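Local coordinates for putative HAD family hydrolase (Streptomyces avermitilis, PDB 3MMZ), which forms the KdsC-like, HAD-type hydrolase domain of a longer protein that probably also couples N-acylneuraminate to CTP to give the CMP-sugar, at residues D[17-21]-D[22-26]; D[39-42]-D[43-46]; D[70-73]-D[74-78]; D[152-155]-D[156-159]. One frame throughout, in Å; residues are numbered along the deposited sequence.

Interaction 1 of 4, residues D[17-21]-D[22-26]; sequences LDFDG and TQTDD. With CA (calcium ion), chain M.
Just past strand 14-17 the chain doubles back in a tight turn held by F19 O, which accepts from T22 N at 3.0 Å and from Q23 N at 2.8 Å. D18, D20 and T22 fit the DxDx(T/V) motif of HAD hydrolases, and a calcium ion sits in the loop, bound by D18 OD2 at 2.4 Å, by D20 O, by N110 and by three waters. With CG anti to the backbone N (chi1 173°), D18 turns its carboxylate to the metal. T22 OG1 donates to the anti lone pair of the same D18 OD2 at 2.8 Å, which holds the carboxylate against rotation. G21 has positive phi; a side chain there would run into D26 OD1 and the preceding carbonyl, hence glycine. T24 suits its place with both branches: CG2 lies over one face of the F19 ring in a CH-pi contact, while OG1 accepts from G21 N at 2.8 Å and from D26 N, the latter an ST turn, and donates to a water shared with D20 OD1. At the F19 ring edge stands Q23, its amide nearly perpendicular to the ring, and Q23 NE2 donates almost straight (176°) to D18 O at 3.1 Å, from above the carbonyl plane.

Interaction 2 of 4, residues D[39-42]-D[43-46]; sequences SVHR and GDGL
Two backbone bonds join H41 and R42 to the turn that follows: G45 N donates to H41 O at 3.1 Å, and L46 N donates to R42 O at 3.0 Å. They are the first i to i+4 bonds of helix 42-53, which starts directly where strand 36-41 ends. A side-chain bond adds to them. The H41 CG atom stands opposite the backbone N (chi1 -166°), which brings the ring back beside G43, and ND1 accepts a weak bond of 3.5 Å from D44 N, the donor lying at the ring edge. H41 is thus the N-cap of the helix, taking up an amide that has no preceding turn to bond to. Glycine suits the next position but one, since a CB on G43 would collide with H41 CE1. An alanine in place of H41 would probably leave D44 N without this capping acceptor and open a gap beside G43.

Water joins the same two residues: one molecule accepts from H41 N and donates to D44 OD2 at 2.6 Å, the bridged counterpart of the direct bond in a capping box. The remaining contact is van der Waals: H41 CB rests 3.6 Å from D44 OD2. An acidic residue in the first turn probably also interacts favourably with the positive end of the helix dipole, and its other oxygen, D44 OD1, accepts from the backbone N of R152. Charge pairing crosses the subunit interface: R42 forms salt bridges with E36 and D20 of a neighbouring subunit, whose strand also pairs antiparallel with S39, V40 and H41.

Interaction 3 of 4, residues D[70-73]-D[74-78]; sequences AARA and RKLKI
A Schellman motif closes helix 68-76, and its wider, six-to-one bond runs from I78 N to A73 O at 3.1 Å. The five-to-two bond, from K77 N to R74 O, is also 3.1 Å. K77 takes the positive phi (59°) that lets the chain turn off the helix axis, and being solvent-facing, the lysine can send its long side chain outward. A73 is small where the chain folds back: its CB lies 3.3 Å from I78 O and also meets I60 of strand 57-62. I78 itself packs on M58 and I60, so the helix end is seated on the sheet.

This is the helix of a beta-alpha-beta crossover from strand 57-62 to strand 80-82. On its other side R72 runs out with CG opposite the backbone N and then bends at chi2 (57°), which brings the guanidinium beside L76. L76 CD2 stands over the centre of one guanidinium face, 3.8 Å from R72 CZ, so that a leucine methyl covers the flat cation. K75 runs side by side with the arginine, its CG 3.5 Å from R72 NH1. Replacing R72 by a serine would probably strip L76 CD2 and K75 CG of this cover.

The K75 amine forms a salt bridge with E64 of a neighbouring subunit, which may offset its closeness to the guanidinium of R42. R74, exposed to solvent, bends at chi3 and folds back along the helix. R74 NH2 comes within 3.5 Å of A71 CA, an approach that the short alanine side chain allows.

Interaction 4 of 4, residues D[152-155]-D[156-159]; sequences REIA and SWIL
S156 carries its OG between the backbone N and the carbonyl carbon (chi1 77°), a torsion that aims the hydroxyl back at E153, and S156 OG donates to E153 O at 2.7 Å. The same carbonyl accepts W157 N at 3.2 Å, so one oxygen serves two good donors, with a weak third bond from S156 N. Serine fits here because its short side chain can satisfy its own hydroxyl within the helix.

In W157, CG lies anti to the carbonyl carbon (chi1 -64°), which folds the indole back against the preceding turn. E153 O sits 3.5 Å above the ring plane, offset toward the rim, and I154 CA covers the same face. I154 extends this cover, its CG1 4.0 Å from W157 CZ3. E153, fully extended, passes obliquely along the pyrrole side, its CG 3.9 Å from W157 NE1. A water at the ring edge then ties the two ends together, accepting from W157 NE1 at 2.7 Å and donating to E153 OE2. The carboxylate also accepts from T143 OG1 and V144 N, which fix it to the neighbouring loop.

The R152 guanidinium passes near S156 CB and forms a salt bridge with D111 of a neighbouring subunit. At the far end, L159 N bonds to A155 O at 2.8 Å, and L159 CB rests against that oxygen. A155, I158 and L159 meet L51 of helix 42-53, while I154 reaches L106, V108 and V125. The segment is thus an amphipathic helix packed on the central parallel sheet of a Rossmann-like HAD core.

The four contacts follow one another along the chain without nesting. Interaction 1, at the end of strand 14-17 in the parallel sheet, holds one of the two calcium ions. Its F19 and Q23 touch V40 of interaction 2 and R72 and L76 of interaction 3, whose centres lie about 11 and 14 Å away. Interactions 2 and 3 also meet directly, V40 CG2 packing on R72 CZ, and both reach the same neighbouring subunit. Interaction 4 lies about 17 Å, centre to centre, from interaction 1 without touching it, yet meets interaction 2 through helix 42-53, G43 O packing on R152 CG. The metal loop is thus backed by elements that also build the oligomer, consistent with a homotetramer.

Interaction 1 of 4, residues D[17-21]-D[22-26]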
ATOM      1  N   LEU D  17      -0.914  10.236  27.787  1.00 12.85           N
ATOM      2  CA  LEU D  17      -1.265   9.358  26.664  1.00 13.96           C
ATOM      3  C   LEU D  17      -2.600   8.645  26.862  1.00 14.54           C
ATOM      4  O   LEU D  17      -2.836   8.014  27.889  1.00 14.22           O
ATOM      5  CB  LEU D  17      -0.157   8.311  26.434  1.00 14.36           C
ATOM      6  CG  LEU D  17       1.284   8.812  26.292  1.00 10.89           C
ATOM      7  CD1 LEU D  17       2.257   7.636  26.340  1.00 15.01           C
ATOM      8  CD2 LEU D  17       1.492   9.608  25.014  1.00 14.67           C
ATOM      9  N   ASP D  18      -3.474   8.766  25.868  1.00 14.94           N
ATOM     10  CA  ASP D  18      -4.582   7.846  25.706  1.00 14.85           C
ATOM     11  C   ASP D  18      -4.012   6.443  25.403  1.00 14.52           C
ATOM     12  O   ASP D  18      -2.846   6.322  25.027  1.00 14.86           O
ATOM     13  CB  ASP D  18      -5.494   8.340  24.584  1.00 15.39           C
ATOM     14  CG  ASP D  18      -6.578   7.346  24.234  1.00 10.71           C
ATOM     15  OD1 ASP D  18      -7.337   6.932  25.136  1.00 15.67           O
ATOM     16  OD2 ASP D  18      -6.656   6.963  23.057  1.00 15.99           O
ATOM     17  N   PHE D  19      -4.810   5.391  25.586  1.00 13.79           N
ATOM     18  CA  PHE D  19      -4.311   4.027  25.362  1.00 14.33           C
ATOM     19  C   PHE D  19      -4.838   3.369  24.087  1.00 13.86           C
ATOM     20  O   PHE D  19      -4.133   3.357  23.078  1.00 12.95           O
ATOM     21  CB  PHE D  19      -4.540   3.130  26.581  1.00 15.08           C
ATOM     22  CG  PHE D  19      -3.948   1.749  26.437  1.00 16.55           C
ATOM     23  CD1 PHE D  19      -2.566   1.557  26.495  1.00 15.44           C
ATOM     24  CD2 PHE D  19      -4.770   0.648  26.254  1.00 15.25           C
ATOM     25  CE1 PHE D  19      -2.015   0.282  26.374  1.00 16.79           C
ATOM     26  CE2 PHE D  19      -4.235  -0.632  26.133  1.00 16.71           C
ATOM     27  CZ  PHE D  19      -2.853  -0.814  26.187  1.00 15.55           C
ATOM     28  N   ASP D  20      -6.063   2.840  24.108  1.00 14.10           N
ATOM     29  CA  ASP D  20      -6.605   2.184  22.905  1.00 14.69           C
ATOM     30  C   ASP D  20      -6.690   3.160  21.733  1.00 13.83           C
ATOM     31  O   ASP D  20      -7.260   4.237  21.859  1.00 13.30           O
ATOM     32  CB  ASP D  20      -7.982   1.561  23.165  1.00 16.28           C
ATOM     33  CG  ASP D  20      -7.927   0.418  24.167  1.00 26.99           C
ATOM     34  OD1 ASP D  20      -7.687  -0.740  23.755  1.00 17.99           O
ATOM     35  OD2 ASP D  20      -8.137   0.678  25.369  1.00 18.04           O
ATOM     36  N   GLY D  21      -6.096   2.780  20.603  1.00 13.17           N
ATOM     37  CA  GLY D  21      -6.192   3.586  19.395  1.00 13.06           C
ATOM     38  C   GLY D  21      -5.056   4.585  19.277  1.00 12.48           C
ATOM     39  O   GLY D  21      -4.846   5.168  18.205  1.00 11.41           O
ATOM     40  N   THR D  22      -4.313   4.743  20.374  1.00 12.86           N
ATOM     41  CA  THR D  22      -3.216   5.711  20.459  1.00 13.59           C
ATOM     42  C   THR D  22      -1.887   4.979  20.635  1.00 12.99           C
ATOM     43  O   THR D  22      -0.951   5.199  19.862  1.00 13.12           O
ATOM     44  CB  THR D  22      -3.474   6.750  21.591  1.00 14.24           C
ATOM     45  OG1 THR D  22      -4.600   7.558  21.223  1.00 13.67           O
ATOM     46  CG2 THR D  22      -2.252   7.662  21.825  1.00 13.65           C
ATOM     47  N   GLN D  23      -1.826   4.108  21.641  1.00 12.25           N
ATOM     48  CA  GLN D  23      -0.709   3.164  21.807  1.00 12.61           C
ATOM     49  C   GLN D  23      -1.039   1.811  21.170  1.00 12.78           C
ATOM     50  O   GLN D  23      -0.212   0.898  21.177  1.00 12.97           O
ATOM     51  CB  GLN D  23      -0.411   2.969  23.295  1.00 12.81           C
ATOM     52  CG  GLN D  23       0.017   4.235  23.986  1.00 13.56           C
ATOM     53  CD  GLN D  23       0.258   4.040  25.475  1.00 14.48           C
ATOM     54  OE1 GLN D  23       1.182   3.334  25.882  1.00 14.04           O
ATOM     55  NE2 GLN D  23      -0.591   4.648  26.291  1.00 13.63           N
ATOM     56  N   THR D  24      -2.266   1.678  20.657  1.00 13.22           N
ATOM     57  CA  THR D  24      -2.694   0.457  19.954  1.00 13.22           C
ATOM     58  C   THR D  24      -3.393   0.854  18.662  1.00 12.67           C
ATOM     59  O   THR D  24      -3.733   2.018  18.473  1.00 12.37           O
ATOM     60  CB  THR D  24      -3.704  -0.391  20.774  1.00 13.37           C
ATOM     61  OG1 THR D  24      -5.011   0.192  20.678  1.00 13.38           O
ATOM     62  CG2 THR D  24      -3.292  -0.532  22.249  1.00 13.44           C
ATOM     63  N   ASP D  25      -3.632  -0.127  17.795  1.00 12.56           N
ATOM     64  CA  ASP D  25      -4.373   0.095  16.548  1.00 14.20           C
ATOM     65  C   ASP D  25      -5.906   0.064  16.739  1.00 14.21           C
ATOM     66  O   ASP D  25      -6.654  -0.059  15.754  1.00 14.27           O
ATOM     67  CB  ASP D  25      -3.930  -0.926  15.483  1.00 16.25           C
ATOM     68  CG  ASP D  25      -4.256  -2.377  15.871  1.00 20.88           C
ATOM     69  OD1 ASP D  25      -4.853  -2.620  16.934  1.00 18.00           O
ATOM     70  OD2 ASP D  25      -3.903  -3.293  15.108  1.00 18.53           O
ATOM     71  N   ASP D  26      -6.353   0.175  17.998  1.00 13.11           N
ATOM     72  CA  ASP D  26      -7.783   0.189  18.361  1.00 13.89           C
ATOM     73  C   ASP D  26      -8.474  -1.168  18.159  1.00 13.07           C
ATOM     74  O   ASP D  26      -9.696  -1.263  18.223  1.00 12.67           O
ATOM     75  CB  ASP D  26      -8.544   1.294  17.602  1.00 15.32           C
ATOM     76  CG  ASP D  26      -9.410   2.153  18.503  1.00 19.75           C
ATOM     77  OD1 ASP D  26      -9.325   2.056  19.742  1.00 16.19           O
ATOM     78  OD2 ASP D  26     -10.191   2.957  17.957  1.00 17.44           O
TER
HETATM   79 CA    CA M 500      -8.751   5.924  22.353  1.00 13.99          CA
HETATM   80  O   HOH W   1      -9.532   4.754  24.294  1.00 16.97           O
HETATM   81  O   HOH W   2      -6.907  -1.450  21.304  1.00 11.29           O
HETATM   82  O   HOH W   3     -10.034   4.563  20.941  1.00 22.55           O
HETATM   83  O   HOH W   4      -9.943   7.865  22.915  1.00 15.04           O

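Interaction 2 of 4, residues D[39-42]-D[43-46]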
ATOM      1  N   SER D  39      -2.274  -5.212  21.086  1.00 12.40           N
ATOM      2  CA  SER D  39      -0.897  -5.082  20.602  1.00 12.62           C
ATOM      3  C   SER D  39      -0.382  -3.680  20.852  1.00 12.58           C
ATOM      4  O   SER D  39      -1.015  -2.687  20.469  1.00 13.38           O
ATOM      5  CB  SER D  39      -0.776  -5.452  19.112  1.00 13.41           C
ATOM      6  OG  SER D  39      -1.143  -6.807  18.918  1.00 23.28           O
ATOM      7  N   VAL D  40       0.765  -3.604  21.512  1.00 11.88           N
ATOM      8  CA  VAL D  40       1.469  -2.351  21.711  1.00 11.74           C
ATOM      9  C   VAL D  40       2.757  -2.393  20.868  1.00 12.52           C
ATOM     10  O   VAL D  40       3.000  -3.374  20.158  1.00 12.85           O
ATOM     11  CB  VAL D  40       1.741  -2.060  23.216  1.00 11.61           C
ATOM     12  CG1 VAL D  40       0.412  -1.792  23.957  1.00  9.61           C
ATOM     13  CG2 VAL D  40       2.538  -3.202  23.882  1.00  9.49           C
ATOM     14  N   HIS D  41       3.575  -1.349  20.950  1.00 12.49           N
ATOM     15  CA  HIS D  41       4.728  -1.209  20.047  1.00 12.26           C
ATOM     16  C   HIS D  41       6.009  -0.919  20.832  1.00 11.92           C
ATOM     17  O   HIS D  41       6.015  -0.053  21.701  1.00 11.12           O
ATOM     18  CB  HIS D  41       4.416  -0.079  19.055  1.00 12.71           C
ATOM     19  CG  HIS D  41       5.325  -0.019  17.868  1.00 12.76           C
ATOM     20  ND1 HIS D  41       6.522   0.666  17.881  1.00 13.45           N
ATOM     21  CD2 HIS D  41       5.190  -0.518  16.616  1.00 12.88           C
ATOM     22  CE1 HIS D  41       7.097   0.567  16.696  1.00 12.79           C
ATOM     23  NE2 HIS D  41       6.311  -0.148  15.910  1.00 13.02           N
ATOM     24  N   ARG D  42       7.085  -1.647  20.515  1.00 12.30           N
ATOM     25  CA  ARG D  42       8.363  -1.523  21.238  1.00 13.77           C
ATOM     26  C   ARG D  42       9.041  -0.186  20.999  1.00 14.05           C
ATOM     27  O   ARG D  42       9.760   0.311  21.864  1.00 14.26           O
ATOM     28  CB  ARG D  42       9.328  -2.652  20.867  1.00 14.43           C
ATOM     29  CG  ARG D  42       8.939  -4.022  21.415  1.00 17.28           C
ATOM     30  CD  ARG D  42       9.530  -4.275  22.810  1.00 16.17           C
ATOM     31  NE  ARG D  42       9.342  -5.664  23.218  1.00 17.87           N
ATOM     32  CZ  ARG D  42       8.655  -6.064  24.286  1.00 17.00           C
ATOM     33  NH1 ARG D  42       8.086  -5.184  25.097  1.00 18.21           N
ATOM     34  NH2 ARG D  42       8.551  -7.361  24.545  1.00 18.35           N
ATOM     35  N   GLY D  43       8.839   0.368  19.807  1.00 14.17           N
ATOM     36  CA  GLY D  43       9.280   1.727  19.497  1.00 13.86           C
ATOM     37  C   GLY D  43       8.632   2.751  20.413  1.00 13.36           C
ATOM     38  O   GLY D  43       9.322   3.626  20.950  1.00 12.69           O
ATOM     39  N   ASP D  44       7.311   2.660  20.602  1.00 13.35           N
ATOM     40  CA  ASP D  44       6.620   3.502  21.588  1.00 13.66           C
ATOM     41  C   ASP D  44       7.258   3.349  22.969  1.00 13.47           C
ATOM     42  O   ASP D  44       7.460   4.331  23.683  1.00 14.11           O
ATOM     43  CB  ASP D  44       5.126   3.142  21.699  1.00 14.21           C
ATOM     44  CG  ASP D  44       4.309   3.578  20.492  1.00 14.68           C
ATOM     45  OD1 ASP D  44       4.745   4.469  19.730  1.00 15.22           O
ATOM     46  OD2 ASP D  44       3.200   3.027  20.317  1.00 15.64           O
ATOM     47  N   GLY D  45       7.549   2.108  23.351  1.00 12.94           N
ATOM     48  CA  GLY D  45       8.159   1.820  24.639  1.00 12.77           C
ATOM     49  C   GLY D  45       9.492   2.523  24.819  1.00 12.57           C
ATOM     50  O   GLY D  45       9.778   3.067  25.880  1.00 12.39           O
ATOM     51  N   LEU D  46      10.296   2.536  23.762  1.00 12.57           N
ATOM     52  CA  LEU D  46      11.605   3.177  23.811  1.00 13.12           C
ATOM     53  C   LEU D  46      11.446   4.682  23.859  1.00 12.95           C
ATOM     54  O   LEU D  46      12.185   5.355  24.581  1.00 13.10           O
ATOM     55  CB  LEU D  46      12.468   2.747  22.609  1.00 14.13           C
ATOM     56  CG  LEU D  46      13.916   3.244  22.572  1.00 18.80           C
ATOM     57  CD1 LEU D  46      14.796   2.481  23.559  1.00 15.46           C
ATOM     58  CD2 LEU D  46      14.476   3.123  21.155  1.00 15.09           C
TER
HETATM   59  O   HOH W   5       2.357   1.137  21.907  1.00 11.10           O

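Interaction 3 of 4, residues D[70-73]-D[74-78]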
ATOM      1  N   ALA D  70      -3.144  -0.940  32.683  1.00 22.39           N
ATOM      2  CA  ALA D  70      -2.291  -0.866  33.856  1.00 21.68           C
ATOM      3  C   ALA D  70      -1.072  -1.767  33.709  1.00 20.90           C
ATOM      4  O   ALA D  70       0.010  -1.432  34.190  1.00 20.89           O
ATOM      5  CB  ALA D  70      -3.067  -1.238  35.094  1.00 21.90           C
ATOM      6  N   ALA D  71      -1.266  -2.914  33.061  1.00 19.94           N
ATOM      7  CA  ALA D  71      -0.186  -3.858  32.813  1.00 19.57           C
ATOM      8  C   ALA D  71       0.874  -3.215  31.921  1.00 18.67           C
ATOM      9  O   ALA D  71       2.064  -3.369  32.168  1.00 18.72           O
ATOM     10  CB  ALA D  71      -0.732  -5.140  32.178  1.00 19.73           C
ATOM     11  N   ARG D  72       0.429  -2.478  30.903  1.00 17.92           N
ATOM     12  CA  ARG D  72       1.335  -1.721  30.035  1.00 16.95           C
ATOM     13  C   ARG D  72       2.029  -0.613  30.825  1.00 16.78           C
ATOM     14  O   ARG D  72       3.246  -0.433  30.726  1.00 15.27           O
ATOM     15  CB  ARG D  72       0.572  -1.115  28.852  1.00 16.24           C
ATOM     16  CG  ARG D  72       1.451  -0.351  27.867  1.00 13.29           C
ATOM     17  CD  ARG D  72       2.558  -1.256  27.317  1.00 15.24           C
ATOM     18  NE  ARG D  72       3.302  -0.602  26.246  1.00 13.93           N
ATOM     19  CZ  ARG D  72       4.504  -0.978  25.824  1.00 14.56           C
ATOM     20  NH1 ARG D  72       5.115  -2.037  26.352  1.00 13.15           N
ATOM     21  NH2 ARG D  72       5.083  -0.291  24.857  1.00 13.56           N
ATOM     22  N   ALA D  73       1.243   0.111  31.625  1.00 17.32           N
ATOM     23  CA  ALA D  73       1.764   1.214  32.419  1.00 17.62           C
ATOM     24  C   ALA D  73       2.843   0.706  33.391  1.00 18.43           C
ATOM     25  O   ALA D  73       3.859   1.374  33.592  1.00 18.32           O
ATOM     26  CB  ALA D  73       0.635   1.910  33.165  1.00 17.38           C
ATOM     27  N   ARG D  74       2.615  -0.485  33.947  1.00 19.34           N
ATOM     28  CA  ARG D  74       3.554  -1.139  34.872  1.00 21.19           C
ATOM     29  C   ARG D  74       4.898  -1.413  34.192  1.00 21.34           C
ATOM     30  O   ARG D  74       5.949  -1.050  34.717  1.00 20.92           O
ATOM     31  CB  ARG D  74       2.947  -2.443  35.405  1.00 22.76           C
ATOM     32  CG  ARG D  74       3.487  -2.906  36.752  1.00 42.06           C
ATOM     33  CD  ARG D  74       2.522  -3.876  37.454  1.00 25.06           C
ATOM     34  NE  ARG D  74       2.356  -5.145  36.735  1.00 42.39           N
ATOM     35  CZ  ARG D  74       1.228  -5.551  36.150  1.00 25.90           C
ATOM     36  NH1 ARG D  74       1.190  -6.720  35.519  1.00 42.44           N
ATOM     37  NH2 ARG D  74       0.131  -4.798  36.189  1.00 42.52           N
ATOM     38  N   LYS D  75       4.848  -2.031  33.012  1.00 21.38           N
ATOM     39  CA  LYS D  75       6.050  -2.330  32.243  1.00 21.89           C
ATOM     40  C   LYS D  75       6.810  -1.054  31.857  1.00 20.74           C
ATOM     41  O   LYS D  75       8.038  -1.035  31.878  1.00 20.43           O
ATOM     42  CB  LYS D  75       5.703  -3.226  31.035  1.00 23.33           C
ATOM     43  CG  LYS D  75       6.061  -2.686  29.649  1.00 44.69           C
ATOM     44  CD  LYS D  75       7.537  -2.797  29.296  1.00 25.22           C
ATOM     45  CE  LYS D  75       7.910  -4.155  28.741  1.00 44.95           C
ATOM     46  NZ  LYS D  75       9.288  -4.090  28.207  1.00 26.07           N
ATOM     47  N   LEU D  76       6.074   0.007  31.530  1.00 19.83           N
ATOM     48  CA  LEU D  76       6.671   1.287  31.156  1.00 19.61           C
ATOM     49  C   LEU D  76       7.135   2.122  32.365  1.00 19.83           C
ATOM     50  O   LEU D  76       7.788   3.151  32.189  1.00 19.52           O
ATOM     51  CB  LEU D  76       5.684   2.106  30.312  1.00 19.51           C
ATOM     52  CG  LEU D  76       5.257   1.555  28.947  1.00 19.01           C
ATOM     53  CD1 LEU D  76       4.176   2.445  28.342  1.00 19.87           C
ATOM     54  CD2 LEU D  76       6.449   1.420  28.012  1.00 19.93           C
ATOM     55  N   LYS D  77       6.788   1.686  33.576  1.00 20.58           N
ATOM     56  CA  LYS D  77       7.105   2.436  34.811  1.00 21.84           C
ATOM     57  C   LYS D  77       6.501   3.851  34.837  1.00 21.67           C
ATOM     58  O   LYS D  77       7.147   4.811  35.278  1.00 22.01           O
ATOM     59  CB  LYS D  77       8.629   2.518  35.053  1.00 23.24           C
ATOM     60  CG  LYS D  77       9.361   1.193  35.157  1.00 36.00           C
ATOM     61  CD  LYS D  77      10.864   1.453  35.235  1.00 25.56           C
ATOM     62  CE  LYS D  77      11.629   0.264  35.803  1.00 36.32           C
ATOM     63  NZ  LYS D  77      12.008  -0.707  34.739  1.00 26.89           N
ATOM     64  N   ILE D  78       5.271   3.979  34.346  1.00 21.22           N
ATOM     65  CA  ILE D  78       4.561   5.264  34.374  1.00 20.74           C
ATOM     66  C   ILE D  78       3.166   5.109  34.989  1.00 19.27           C
ATOM     67  O   ILE D  78       2.546   4.046  34.863  1.00 17.96           O
ATOM     68  CB  ILE D  78       4.491   5.966  32.972  1.00 21.29           C
ATOM     69  CG1 ILE D  78       3.725   5.123  31.953  1.00 23.42           C
ATOM     70  CG2 ILE D  78       5.894   6.342  32.467  1.00 23.32           C
ATOM     71  CD1 ILE D  78       3.504   5.844  30.619  1.00 21.90           C
TER

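Interaction 4 of 4, residues D[152-155]-D[156-159]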
ATOM      1  N   ARG D 152       6.610   6.924  19.588  1.00 12.54           N
ATOM      2  CA  ARG D 152       8.014   7.014  19.217  1.00 13.48           C
ATOM      3  C   ARG D 152       8.279   8.215  18.307  1.00 13.50           C
ATOM      4  O   ARG D 152       9.271   8.913  18.483  1.00 13.45           O
ATOM      5  CB  ARG D 152       8.534   5.734  18.569  1.00 14.54           C
ATOM      6  CG  ARG D 152      10.068   5.675  18.632  1.00 19.27           C
ATOM      7  CD  ARG D 152      10.637   5.012  17.441  1.00 17.11           C
ATOM      8  NE  ARG D 152      12.102   5.163  17.330  1.00 19.99           N
ATOM      9  CZ  ARG D 152      12.718   6.239  16.841  1.00 17.93           C
ATOM     10  NH1 ARG D 152      14.040   6.272  16.747  1.00 20.12           N
ATOM     11  NH2 ARG D 152      12.012   7.302  16.449  1.00 21.23           N
ATOM     12  N   GLU D 153       7.385   8.462  17.352  1.00 13.51           N
ATOM     13  CA  GLU D 153       7.490   9.647  16.490  1.00 12.86           C
ATOM     14  C   GLU D 153       7.454  10.951  17.295  1.00 12.45           C
ATOM     15  O   GLU D 153       8.280  11.839  17.083  1.00 12.62           O
ATOM     16  CB  GLU D 153       6.383   9.636  15.431  1.00 13.15           C
ATOM     17  CG  GLU D 153       6.491  10.765  14.416  1.00 25.77           C
ATOM     18  CD  GLU D 153       5.394  10.727  13.360  1.00 15.19           C
ATOM     19  OE1 GLU D 153       4.523   9.840  13.414  1.00 26.14           O
ATOM     20  OE2 GLU D 153       5.416  11.593  12.459  1.00 26.85           O
ATOM     21  N   ILE D 154       6.480  11.075  18.200  1.00 12.09           N
ATOM     22  CA  ILE D 154       6.387  12.239  19.086  1.00 12.32           C
ATOM     23  C   ILE D 154       7.663  12.394  19.922  1.00 12.19           C
ATOM     24  O   ILE D 154       8.175  13.502  20.107  1.00 12.11           O
ATOM     25  CB  ILE D 154       5.132  12.150  19.990  1.00 12.73           C
ATOM     26  CG1 ILE D 154       3.873  12.115  19.105  1.00 14.23           C
ATOM     27  CG2 ILE D 154       5.070  13.314  20.993  1.00 14.18           C
ATOM     28  CD1 ILE D 154       2.586  11.741  19.845  1.00 13.32           C
ATOM     29  N   ALA D 155       8.188  11.285  20.424  1.00 12.21           N
ATOM     30  CA  ALA D 155       9.419  11.336  21.203  1.00 12.63           C
ATOM     31  C   ALA D 155      10.550  11.964  20.381  1.00 12.56           C
ATOM     32  O   ALA D 155      11.369  12.704  20.925  1.00 12.37           O
ATOM     33  CB  ALA D 155       9.808   9.933  21.710  1.00 12.17           C
ATOM     34  N   SER D 156      10.571  11.695  19.072  1.00 12.55           N
ATOM     35  CA  SER D 156      11.621  12.238  18.192  1.00 12.56           C
ATOM     36  C   SER D 156      11.438  13.723  17.918  1.00 12.89           C
ATOM     37  O   SER D 156      12.423  14.431  17.712  1.00 12.42           O
ATOM     38  CB  SER D 156      11.765  11.451  16.874  1.00 13.33           C
ATOM     39  OG  SER D 156      10.728  11.761  15.954  1.00 23.70           O
ATOM     40  N   TRP D 157      10.191  14.204  17.934  1.00 13.20           N
ATOM     41  CA  TRP D 157       9.944  15.651  17.869  1.00 14.15           C
ATOM     42  C   TRP D 157      10.573  16.351  19.074  1.00 14.42           C
ATOM     43  O   TRP D 157      11.231  17.382  18.940  1.00 15.06           O
ATOM     44  CB  TRP D 157       8.442  15.961  17.871  1.00 14.74           C
ATOM     45  CG  TRP D 157       7.671  15.458  16.704  1.00 15.58           C
ATOM     46  CD1 TRP D 157       8.163  15.007  15.506  1.00 15.49           C
ATOM     47  CD2 TRP D 157       6.248  15.398  16.601  1.00 15.52           C
ATOM     48  NE1 TRP D 157       7.125  14.646  14.675  1.00 16.09           N
ATOM     49  CE2 TRP D 157       5.940  14.869  15.326  1.00 15.59           C
ATOM     50  CE3 TRP D 157       5.198  15.715  17.481  1.00 15.63           C
ATOM     51  CZ2 TRP D 157       4.619  14.670  14.893  1.00 15.82           C
ATOM     52  CZ3 TRP D 157       3.887  15.505  17.054  1.00 15.62           C
ATOM     53  CH2 TRP D 157       3.613  14.997  15.768  1.00 15.51           C
ATOM     54  N   ILE D 158      10.347  15.787  20.254  1.00 14.09           N
ATOM     55  CA  ILE D 158      10.784  16.390  21.506  1.00 14.70           C
ATOM     56  C   ILE D 158      12.295  16.230  21.709  1.00 14.77           C
ATOM     57  O   ILE D 158      12.973  17.175  22.126  1.00 14.98           O
ATOM     58  CB  ILE D 158      10.002  15.789  22.728  1.00 15.60           C
ATOM     59  CG1 ILE D 158       8.476  15.882  22.531  1.00 17.46           C
ATOM     60  CG2 ILE D 158      10.445  16.429  24.056  1.00 16.90           C
ATOM     61  CD1 ILE D 158       7.964  17.287  22.287  1.00 16.46           C
ATOM     62  N   LEU D 159      12.822  15.048  21.407  1.00 14.36           N
ATOM     63  CA  LEU D 159      14.209  14.710  21.780  1.00 14.31           C
ATOM     64  C   LEU D 159      15.196  14.640  20.611  1.00 14.00           C
ATOM     65  O   LEU D 159      16.410  14.535  20.817  1.00 13.91           O
ATOM     66  CB  LEU D 159      14.238  13.391  22.560  1.00 14.83           C
ATOM     67  CG  LEU D 159      13.392  13.359  23.834  1.00 12.43           C
ATOM     68  CD1 LEU D 159      13.294  11.924  24.363  1.00 15.24           C
ATOM     69  CD2 LEU D 159      13.930  14.316  24.902  1.00 15.36           C
TER
HETATM   70  O   HOH W   6       6.924  13.544  12.186  1.00 30.32           O